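Long-range contacts in arsenate Reductase (Corynebacterium glutamicum, PDB 3T38), which reduces arsenate to arsenite in a thioredoxin-dependent reaction, using a low molecular weight tyrosine phosphatase fold: residues 64-69 with 148-153; 113-118 with 144-149; 155-160 with 170-175. All blocks are in the same frame, centred on the assembly; numbering follows the deposited sequence.

Contact 1. Residues 64-69 with 148-153. With D1D ((4S,5S)-1,2-dithiane-4,5-diol), chain C.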
loop_
_atom_site.group_PDB
_atom_site.type_symbol
_atom_site.label_atom_id
_atom_site.label_comp_id
_atom_site.label_asym_id
_atom_site.label_seq_id
_atom_site.Cartn_x
_atom_site.Cartn_y
_atom_site.Cartn_z
ATOM N N LYS A 64 9.000 10.279 4.052
ATOM C CA LYS A 64 10.075 11.198 3.649
ATOM C C LYS A 64 10.928 10.600 2.506
ATOM O O LYS A 64 11.295 11.300 1.532
ATOM C CB LYS A 64 10.976 11.549 4.848
ATOM C CG LYS A 64 10.300 12.510 5.865
ATOM C CD LYS A 64 11.241 13.070 6.901
ATOM C CE LYS A 64 10.509 14.139 7.749
ATOM N NZ LYS A 64 11.305 14.669 8.924
ATOM N N ASP A 65 11.201 9.287 2.571
ATOM C CA ASP A 65 11.941 8.692 1.496
ATOM C C ASP A 65 11.107 8.674 0.242
ATOM O O ASP A 65 11.615 8.951 -0.859
ATOM C CB ASP A 65 12.507 7.287 1.787
ATOM C CG ASP A 65 13.545 6.855 0.653
ATOM O OD1 ASP A 65 14.174 7.781 -0.029
ATOM O OD2 ASP A 65 13.717 5.644 0.406
ATOM N N ARG A 66 9.817 8.381 0.392
ATOM C CA ARG A 66 8.888 8.353 -0.757
ATOM C C ARG A 66 8.711 9.724 -1.444
ATOM O O ARG A 66 8.785 9.842 -2.670
ATOM C CB ARG A 66 7.540 7.778 -0.344
ATOM C CG ARG A 66 7.553 6.265 -0.211
ATOM C CD ARG A 66 6.227 5.799 0.331
ATOM N NE ARG A 66 5.252 5.853 -0.760
ATOM C CZ ARG A 66 3.939 5.743 -0.607
ATOM N NH1 ARG A 66 3.398 5.673 0.610
ATOM N NH2 ARG A 66 3.165 5.737 -1.689
ATOM N N LEU A 67 8.552 10.759 -0.649
ATOM C CA LEU A 67 8.467 12.115 -1.216
ATOM C C LEU A 67 9.721 12.500 -1.963
ATOM O O LEU A 67 9.617 13.067 -2.982
ATOM C CB LEU A 67 8.137 13.149 -0.143
ATOM C CG LEU A 67 6.710 13.049 0.365
ATOM C CD1 LEU A 67 6.567 13.758 1.757
ATOM C CD2 LEU A 67 5.751 13.663 -0.668
ATOM N N HIS A 68 10.906 12.137 -1.443
ATOM C CA HIS A 68 12.184 12.385 -2.141
ATOM C C HIS A 68 12.225 11.610 -3.452
ATOM O O HIS A 68 12.505 12.190 -4.481
ATOM C CB HIS A 68 13.397 12.060 -1.265
ATOM C CG HIS A 68 14.718 12.384 -1.918
ATOM N ND1 HIS A 68 15.261 13.657 -1.923
ATOM C CD2 HIS A 68 15.604 11.596 -2.587
ATOM C CE1 HIS A 68 16.409 13.644 -2.582
ATOM N NE2 HIS A 68 16.640 12.406 -2.995
ATOM N N ALA A 69 11.906 10.309 -3.419
ATOM C CA ALA A 69 11.771 9.550 -4.644
ATOM C C ALA A 69 10.851 10.286 -5.641
ATOM O O ALA A 69 11.249 10.494 -6.789
ATOM C CB ALA A 69 11.273 8.141 -4.391
ATOM N N ASP A 148 4.742 3.114 -6.197
ATOM C CA ASP A 148 5.030 3.555 -7.548
ATOM C C ASP A 148 6.061 4.660 -7.532
ATOM O O ASP A 148 6.918 4.683 -8.391
ATOM C CB ASP A 148 3.734 4.116 -8.197
ATOM C CG ASP A 148 3.889 4.372 -9.686
ATOM O OD1 ASP A 148 4.034 3.373 -10.435
ATOM O OD2 ASP A 148 3.816 5.547 -10.079
ATOM N N ASP A 149 6.003 5.578 -6.561
ATOM C CA ASP A 149 6.942 6.707 -6.579
ATOM C C ASP A 149 8.400 6.197 -6.669
ATOM O O ASP A 149 9.191 6.735 -7.427
ATOM C CB ASP A 149 6.787 7.608 -5.356
ATOM C CG ASP A 149 6.448 6.833 -4.107
ATOM O OD1 ASP A 149 6.936 5.661 -3.886
ATOM O OD2 ASP A 149 5.587 7.343 -3.383
ATOM N N VAL A 150 8.747 5.151 -5.915
ATOM C CA VAL A 150 10.136 4.672 -5.910
ATOM C C VAL A 150 10.560 3.933 -7.169
ATOM O O VAL A 150 11.754 3.907 -7.467
ATOM C CB VAL A 150 10.534 3.894 -4.616
ATOM C CG1 VAL A 150 10.172 4.792 -3.389
ATOM C CG2 VAL A 150 9.832 2.539 -4.536
ATOM N N ILE A 151 9.593 3.380 -7.907
ATOM C CA ILE A 151 9.882 2.812 -9.170
ATOM C C ILE A 151 10.196 3.933 -10.132
ATOM O O ILE A 151 11.206 3.890 -10.825
ATOM C CB ILE A 151 8.735 1.932 -9.703
ATOM C CG1 ILE A 151 8.453 0.723 -8.763
ATOM C CG2 ILE A 151 9.095 1.405 -11.114
ATOM C CD1 ILE A 151 6.989 0.080 -9.035
ATOM N N ARG A 152 9.370 4.969 -10.145
ATOM C CA ARG A 152 9.555 6.117 -11.077
ATOM C C ARG A 152 10.897 6.818 -10.869
ATOM O O ARG A 152 11.534 7.330 -11.822
ATOM C CB ARG A 152 8.442 7.112 -10.911
ATOM C CG ARG A 152 7.082 6.649 -11.437
ATOM C CD ARG A 152 6.066 7.789 -11.413
ATOM N NE ARG A 152 4.728 7.420 -11.876
ATOM C CZ ARG A 152 4.213 7.826 -13.031
ATOM N NH1 ARG A 152 4.922 8.592 -13.871
ATOM N NH2 ARG A 152 3.004 7.435 -13.371
ATOM N N ALA A 153 11.326 6.861 -9.608
ATOM C CA ALA A 153 12.570 7.577 -9.321
ATOM C C ALA A 153 13.752 6.717 -9.808
ATOM O O ALA A 153 14.792 7.248 -10.019
ATOM C CB ALA A 153 12.671 7.841 -7.803
HETATM S S1 D1D C . -1.897 6.652 -1.926
HETATM C C1 D1D C . -2.674 8.209 -2.469
HETATM C C2 D1D C . -1.604 9.105 -2.977
HETATM O O2 D1D C . -2.161 10.344 -3.162
HETATM C C3 D1D C . -0.664 9.415 -1.836
HETATM O O3 D1D C . -0.315 10.693 -2.089
HETATM C C4 D1D C . 0.616 8.629 -1.744
HETATM S S4 D1D C . 0.206 6.986 -1.069
#

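Contact 2. Residues 113-118 with 144-149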
loop_
_atom_site.group_PDB
_atom_site.type_symbol
_atom_site.label_atom_id
_atom_site.label_comp_id
_atom_site.label_asym_id
_atom_site.label_seq_id
_atom_site.Cartn_x
_atom_site.Cartn_y
_atom_site.Cartn_z
ATOM N N ARG A 113 17.149 1.732 -2.587
ATOM C CA ARG A 113 15.881 1.442 -1.937
ATOM C C ARG A 113 15.546 0.002 -2.032
ATOM O O ARG A 113 16.021 -0.714 -2.939
ATOM C CB ARG A 113 14.798 2.216 -2.612
ATOM C CG ARG A 113 15.159 3.662 -2.690
ATOM C CD ARG A 113 13.950 4.516 -3.018
ATOM N NE ARG A 113 14.206 5.958 -2.846
ATOM C CZ ARG A 113 14.729 6.757 -3.770
ATOM N NH1 ARG A 113 15.176 6.256 -4.922
ATOM N NH2 ARG A 113 14.858 8.072 -3.526
ATOM N N SER A 114 14.718 -0.457 -1.094
ATOM C CA SER A 114 14.115 -1.795 -1.259
ATOM C C SER A 114 12.613 -1.844 -0.948
ATOM O O SER A 114 12.076 -0.923 -0.362
ATOM C CB SER A 114 14.853 -2.822 -0.383
ATOM O OG SER A 114 14.870 -2.457 1.005
ATOM N N ALA A 115 11.928 -2.937 -1.338
ATOM C CA ALA A 115 10.517 -3.033 -1.051
ATOM C C ALA A 115 10.077 -4.436 -1.301
ATOM O O ALA A 115 10.842 -5.220 -1.875
ATOM C CB ALA A 115 9.677 -1.973 -1.905
ATOM N N GLY A 116 8.854 -4.741 -0.849
ATOM C CA GLY A 116 8.304 -6.070 -0.942
ATOM C C GLY A 116 6.930 -6.019 -1.574
ATOM O O GLY A 116 6.257 -4.971 -1.531
ATOM N N SER A 117 6.553 -7.113 -2.237
ATOM C CA SER A 117 5.170 -7.304 -2.650
ATOM C C SER A 117 4.310 -7.646 -1.404
ATOM O O SER A 117 3.123 -7.308 -1.346
ATOM C CB SER A 117 5.063 -8.388 -3.740
ATOM O OG SER A 117 5.477 -9.655 -3.266
ATOM N N LEU A 118 4.868 -8.409 -0.467
ATOM C CA LEU A 118 4.070 -8.864 0.678
ATOM C C LEU A 118 4.936 -8.747 1.963
ATOM O O LEU A 118 5.422 -9.756 2.532
ATOM C CB LEU A 118 3.629 -10.319 0.463
ATOM C CG LEU A 118 2.896 -10.725 -0.823
ATOM C CD1 LEU A 118 2.743 -12.351 -0.944
ATOM C CD2 LEU A 118 1.499 -10.016 -1.030
ATOM N N LYS A 144 8.772 -2.983 3.770
ATOM C CA LYS A 144 7.794 -1.939 3.358
ATOM C C LYS A 144 7.246 -2.379 2.025
ATOM O O LYS A 144 7.979 -3.008 1.261
ATOM C CB LYS A 144 8.462 -0.583 3.241
ATOM C CG LYS A 144 9.627 -0.452 2.185
ATOM C CD LYS A 144 10.615 0.743 2.523
ATOM C CE LYS A 144 11.768 0.293 3.502
ATOM N NZ LYS A 144 12.418 -0.948 2.910
ATOM N N PRO A 145 5.993 -2.005 1.708
ATOM C CA PRO A 145 5.517 -2.422 0.384
ATOM C C PRO A 145 6.084 -1.614 -0.756
ATOM O O PRO A 145 6.335 -0.390 -0.637
ATOM C CB PRO A 145 4.010 -2.142 0.437
ATOM C CG PRO A 145 3.868 -0.877 1.356
ATOM C CD PRO A 145 5.107 -0.998 2.357
ATOM N N LEU A 146 6.187 -2.276 -1.906
ATOM C CA LEU A 146 6.437 -1.585 -3.165
ATOM C C LEU A 146 5.450 -0.451 -3.432
ATOM O O LEU A 146 4.251 -0.619 -3.303
ATOM C CB LEU A 146 6.343 -2.589 -4.309
ATOM C CG LEU A 146 6.804 -2.071 -5.660
ATOM C CD1 LEU A 146 8.319 -1.537 -5.580
ATOM C CD2 LEU A 146 6.575 -3.296 -6.608
ATOM N N THR A 147 5.953 0.686 -3.836
ATOM C CA THR A 147 5.074 1.823 -4.174
ATOM C C THR A 147 5.593 2.399 -5.505
ATOM O O THR A 147 6.711 2.147 -5.919
ATOM C CB THR A 147 5.101 2.911 -3.103
ATOM O OG1 THR A 147 6.455 3.336 -2.908
ATOM C CG2 THR A 147 4.464 2.433 -1.717
ATOM N N ASP A 148 4.742 3.114 -6.197
ATOM C CA ASP A 148 5.030 3.555 -7.548
ATOM C C ASP A 148 6.061 4.660 -7.532
ATOM O O ASP A 148 6.918 4.683 -8.391
ATOM C CB ASP A 148 3.734 4.116 -8.197
ATOM C CG ASP A 148 3.889 4.372 -9.686
ATOM O OD1 ASP A 148 4.034 3.373 -10.435
ATOM O OD2 ASP A 148 3.816 5.547 -10.079
ATOM N N ASP A 149 6.003 5.578 -6.561
ATOM C CA ASP A 149 6.942 6.707 -6.579
ATOM C C ASP A 149 8.400 6.197 -6.669
ATOM O O ASP A 149 9.191 6.735 -7.427
ATOM C CB ASP A 149 6.787 7.608 -5.356
ATOM C CG ASP A 149 6.448 6.833 -4.107
ATOM O OD1 ASP A 149 6.936 5.661 -3.886
ATOM O OD2 ASP A 149 5.587 7.343 -3.383
HETATM O O HOH W 1 14.230 1.099 1.194
#

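Contact 3. Residues 155-160 with 170-175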
loop_
_atom_site.group_PDB
_atom_site.type_symbol
_atom_site.label_atom_id
_atom_site.label_comp_id
_atom_site.label_asym_id
_atom_site.label_seq_id
_atom_site.Cartn_x
_atom_site.Cartn_y
_atom_site.Cartn_z
ATOM N N ASP A 155 16.706 4.462 -11.458
ATOM C CA ASP A 155 17.427 4.220 -12.745
ATOM C C ASP A 155 17.639 2.704 -12.981
ATOM O O ASP A 155 17.771 2.278 -14.098
ATOM C CB ASP A 155 18.788 4.932 -12.776
ATOM C CG ASP A 155 18.668 6.431 -12.581
ATOM O OD1 ASP A 155 18.233 7.118 -13.525
ATOM O OD2 ASP A 155 18.964 6.945 -11.477
ATOM N N TYR A 156 17.695 1.912 -11.907
ATOM C CA TYR A 156 17.852 0.450 -11.965
ATOM C C TYR A 156 16.775 -0.164 -11.083
ATOM O O TYR A 156 16.604 0.270 -9.941
ATOM C CB TYR A 156 19.210 0.007 -11.390
ATOM C CG TYR A 156 20.405 0.410 -12.208
ATOM C CD1 TYR A 156 20.869 1.727 -12.169
ATOM C CD2 TYR A 156 21.046 -0.514 -13.069
ATOM C CE1 TYR A 156 21.952 2.145 -12.941
ATOM C CE2 TYR A 156 22.182 -0.109 -13.871
ATOM C CZ TYR A 156 22.609 1.239 -13.800
ATOM O OH TYR A 156 23.689 1.693 -14.533
ATOM N N VAL A 157 16.067 -1.180 -11.575
ATOM C CA VAL A 157 15.064 -1.844 -10.751
ATOM C C VAL A 157 15.412 -3.297 -10.813
ATOM O O VAL A 157 15.415 -3.867 -11.903
ATOM C CB VAL A 157 13.603 -1.662 -11.317
ATOM C CG1 VAL A 157 12.610 -2.558 -10.562
ATOM C CG2 VAL A 157 13.137 -0.174 -11.333
ATOM N N ILE A 158 15.720 -3.894 -9.661
ATOM C CA ILE A 158 16.204 -5.290 -9.619
ATOM C C ILE A 158 15.216 -6.127 -8.871
ATOM O O ILE A 158 14.958 -5.921 -7.722
ATOM C CB ILE A 158 17.642 -5.474 -8.999
ATOM C CG1 ILE A 158 18.711 -4.733 -9.810
ATOM C CG2 ILE A 158 18.070 -6.920 -8.965
ATOM C CD1 ILE A 158 18.793 -3.262 -9.515
ATOM N N THR A 159 14.759 -7.127 -9.559
ATOM C CA THR A 159 13.727 -8.041 -9.171
ATOM C C THR A 159 14.323 -9.353 -8.636
ATOM O O THR A 159 15.261 -9.872 -9.211
ATOM C CB THR A 159 12.864 -8.260 -10.466
ATOM O OG1 THR A 159 11.662 -7.482 -10.298
ATOM C CG2 THR A 159 12.588 -9.672 -10.766
HETATM N N MSE A 160 13.803 -9.845 -7.510
HETATM C CA MSE A 160 14.379 -11.018 -6.839
HETATM C C MSE A 160 13.283 -12.027 -6.366
HETATM O O MSE A 160 13.212 -12.414 -5.185
HETATM C CB MSE A 160 15.256 -10.549 -5.664
HETATM C CG MSE A 160 16.006 -9.260 -5.982
HETATM SE SE MSE A 160 17.221 -8.716 -4.520
HETATM C CE MSE A 160 18.455 -10.236 -4.493
ATOM N N PRO A 170 9.605 2.991 -19.163
ATOM C CA PRO A 170 10.794 3.299 -20.002
ATOM C C PRO A 170 11.771 4.235 -19.299
ATOM O O PRO A 170 11.364 4.979 -18.388
ATOM C CB PRO A 170 10.209 3.996 -21.239
ATOM C CG PRO A 170 8.876 4.430 -20.840
ATOM C CD PRO A 170 8.361 3.494 -19.774
ATOM N N GLY A 171 13.027 4.214 -19.735
ATOM C CA GLY A 171 14.060 5.122 -19.225
ATOM C C GLY A 171 14.858 4.475 -18.108
ATOM O O GLY A 171 15.554 5.168 -17.361
ATOM N N LYS A 172 14.763 3.143 -17.984
ATOM C CA LYS A 172 15.262 2.431 -16.829
ATOM C C LYS A 172 15.862 1.058 -17.164
ATOM O O LYS A 172 15.385 0.379 -18.073
ATOM C CB LYS A 172 14.110 2.189 -15.836
ATOM C CG LYS A 172 13.394 3.417 -15.332
ATOM C CD LYS A 172 12.296 3.089 -14.297
ATOM C CE LYS A 172 11.398 4.372 -14.118
ATOM N NZ LYS A 172 12.260 5.424 -13.575
ATOM N N HIS A 173 16.828 0.627 -16.341
ATOM C CA HIS A 173 17.375 -0.752 -16.380
ATOM C C HIS A 173 16.625 -1.723 -15.479
ATOM O O HIS A 173 16.733 -1.666 -14.284
ATOM C CB HIS A 173 18.913 -0.759 -16.109
ATOM C CG HIS A 173 19.632 0.238 -16.947
ATOM N ND1 HIS A 173 19.794 0.073 -18.303
ATOM C CD2 HIS A 173 20.128 1.467 -16.655
ATOM C CE1 HIS A 173 20.391 1.138 -18.808
ATOM N NE2 HIS A 173 20.608 1.998 -17.828
ATOM N N TYR A 174 15.826 -2.580 -16.075
ATOM C CA TYR A 174 15.193 -3.679 -15.359
ATOM C C TYR A 174 16.082 -4.944 -15.426
ATOM O O TYR A 174 16.370 -5.487 -16.499
ATOM C CB TYR A 174 13.781 -3.934 -15.916
ATOM C CG TYR A 174 12.785 -2.865 -15.529
ATOM C CD1 TYR A 174 12.662 -1.677 -16.253
ATOM C CD2 TYR A 174 11.965 -3.044 -14.422
ATOM C CE1 TYR A 174 11.723 -0.694 -15.873
ATOM C CE2 TYR A 174 11.027 -2.092 -14.044
ATOM C CZ TYR A 174 10.926 -0.914 -14.769
ATOM O OH TYR A 174 9.996 0.010 -14.349
ATOM N N LEU A 175 16.499 -5.377 -14.256
ATOM C CA LEU A 175 17.333 -6.544 -14.067
ATOM C C LEU A 175 16.513 -7.566 -13.249
ATOM O O LEU A 175 15.769 -7.174 -12.332
ATOM C CB LEU A 175 18.634 -6.138 -13.308
ATOM C CG LEU A 175 19.980 -5.670 -13.943
ATOM C CD1 LEU A 175 19.931 -4.993 -15.326
ATOM C CD2 LEU A 175 20.857 -4.852 -12.971
#

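Contact 1. Residues 64-69 with 148-153
R66 and D149 meet in a buried salt bridge where helix 55-73 passes helix 148-153, the short axes 8.3 Å apart and crossing at 42°. The contact joins the N-terminal and phosphatase family regions beside the ligand pocket. The main bond runs from R66 NE to the syn lone pair of D149 OD2, over 3.0 Å. It is not flat, because the guanidinium and carboxylate planes stand 66° apart and OD2 lies somewhat out of the guanidinium plane. R66 NH2 adds a weak bond to the same oxygen. A bend at chi3 (77°) turns the long arginine chain across the carboxylate. Each end has further polar partners: S41 OG takes a bond from R66 NH1, Y37 OH meets D149 OD2, and T147 OG1 meets D149 OD1. R66 also makes a cation-pi contact with F62.

Next to the salt bridge, the helices touch through small apolar groups. The A69 methyl touches both V150 CG1 and A153 CB, with 3.7 Å from A69 CB to each. A153 CB also rests 3.2 Å from A69 O, a closeness that suits two alanines.

The bound dithiane diol lies beyond the bridge, its S4 3.3 Å from R66 NH2. With both carboxylate oxygens engaged, D149 acts as a second-shell residue: its grip on NE, together with S41 on NH1, probably limits the rotation of the guanidinium that lines the ligand pocket.

Contact 2. Residues 113-118 with 144-149
The ammonium nitrogen of K144 is gripped by several groups: K144 NZ bonds to S114 O at 3.3 Å, to F142 O, and weakly to a water that also accepts from S114 N. It lies beside a single beta bridge, G116 with P145, by which the loop leading into helix 148-153 fastens to the end of strand 111-116, an outermost strand of the parallel sheet in this phosphatase fold. The lysine's CG and CD already run beside S114 O, and the bends at chi3 (87°) and chi4 then turn CE and NZ back over that carbonyl. NZ therefore comes from above the carbonyl plane, 63° out of it. The ring of F142 adds a cation-pi contact, while N91 joins both sides, its amide meeting K144 N and S114 OG.

The bridge itself rests on two backbone bonds. G116 N donates to K144 O at 2.9 Å, and G116 O receives L146 N at 2.7 Å, nearly straight at 163°. Both bonds flank P145 and ask nothing of its nitrogen, so a residue without an N-H fits here. Two CA-H...O contacts, from A115 CA to K144 O and from P145 CA to G116 O, tighten the join.

Next to the bridge, A115 CB presses on L146 CA at 3.5 Å, tighter than usual, a contact that suits the small alanine methyl. L146 then sends its branched end inward to pack on L85 and I87 of strand 83-88, where an aliphatic residue belongs, and its CD1 lies 3.9 Å from A115 CB.

Contact 3. Residues 155-160 with 170-175
Y156 and H173 are the first of three facing pairs that join strand 156-159 to strand 173-176, an outermost strand of the chain's parallel sheet. The pairing is parallel, with V157 opposite Y174 and I158 opposite L175.

Four backbone hydrogen bonds carry it. H173 N donates to D155 O at 2.9 Å, V157 N to H173 O at 2.8 Å, L175 N to V157 O at 3.0 Å and T159 N to L175 O at 3.0 Å. V157 thus uses both its N-H and its carbonyl toward the edge strand, as do H173 and L175 in return. CA-H...O contacts from Y156, I158 and Y174 fill in between these bonds.

On the face carrying Y156, I158, H173 and L175, neighbours lie side by side. H173 CD2 sits 3.7 Å above the plane of the Y156 ring, offset toward its rim, while the two ring planes are inclined at 38°. L175 CD2 approaches the edge of that tyrosine ring, and L175 CB lies 3.8 Å from I158 CG1. Helix 190-211 covers this face, with L204 against both Y156 and L175; the Y156 hydroxyl is bonded to S211 OG. On the other face V157 CB lies 3.8 Å from Y174 CD2, both valine methyls reaching CE2 of the same ring, whose hydroxyl is held by Y169 N.

Beta-branched V157 and I158 suit the inner strand, between two neighbours, whereas the more polar H173 suits the exposed margin. Backbone bonds set the register; side-chain packing is apolar around V157 and I158, mixed outside at H173 and Y174.

Contacts 1 and 2 share D148 and D149, and their centres lie 10 Å apart: one ties helix 148-153 to helix 55-73, the other ties the loop before it to strand 111-116. A long, weak ion pair, D65 OD2 to R113 NE at 3.3 Å, also joins them. Contact 3 follows in the chain, and K172 NZ reaches back to R152 O at 2.7 Å, probably a hydrogen bond. Contacts 2 and 3 do not touch, their nearest atoms being about 7 Å apart, yet they involve the two outermost strands of one sheet. Contact 1 alone supplies a ligand-pocket residue, R66; the side chain of P145 in contact 2 stays about 9 Å from the dithiane diol.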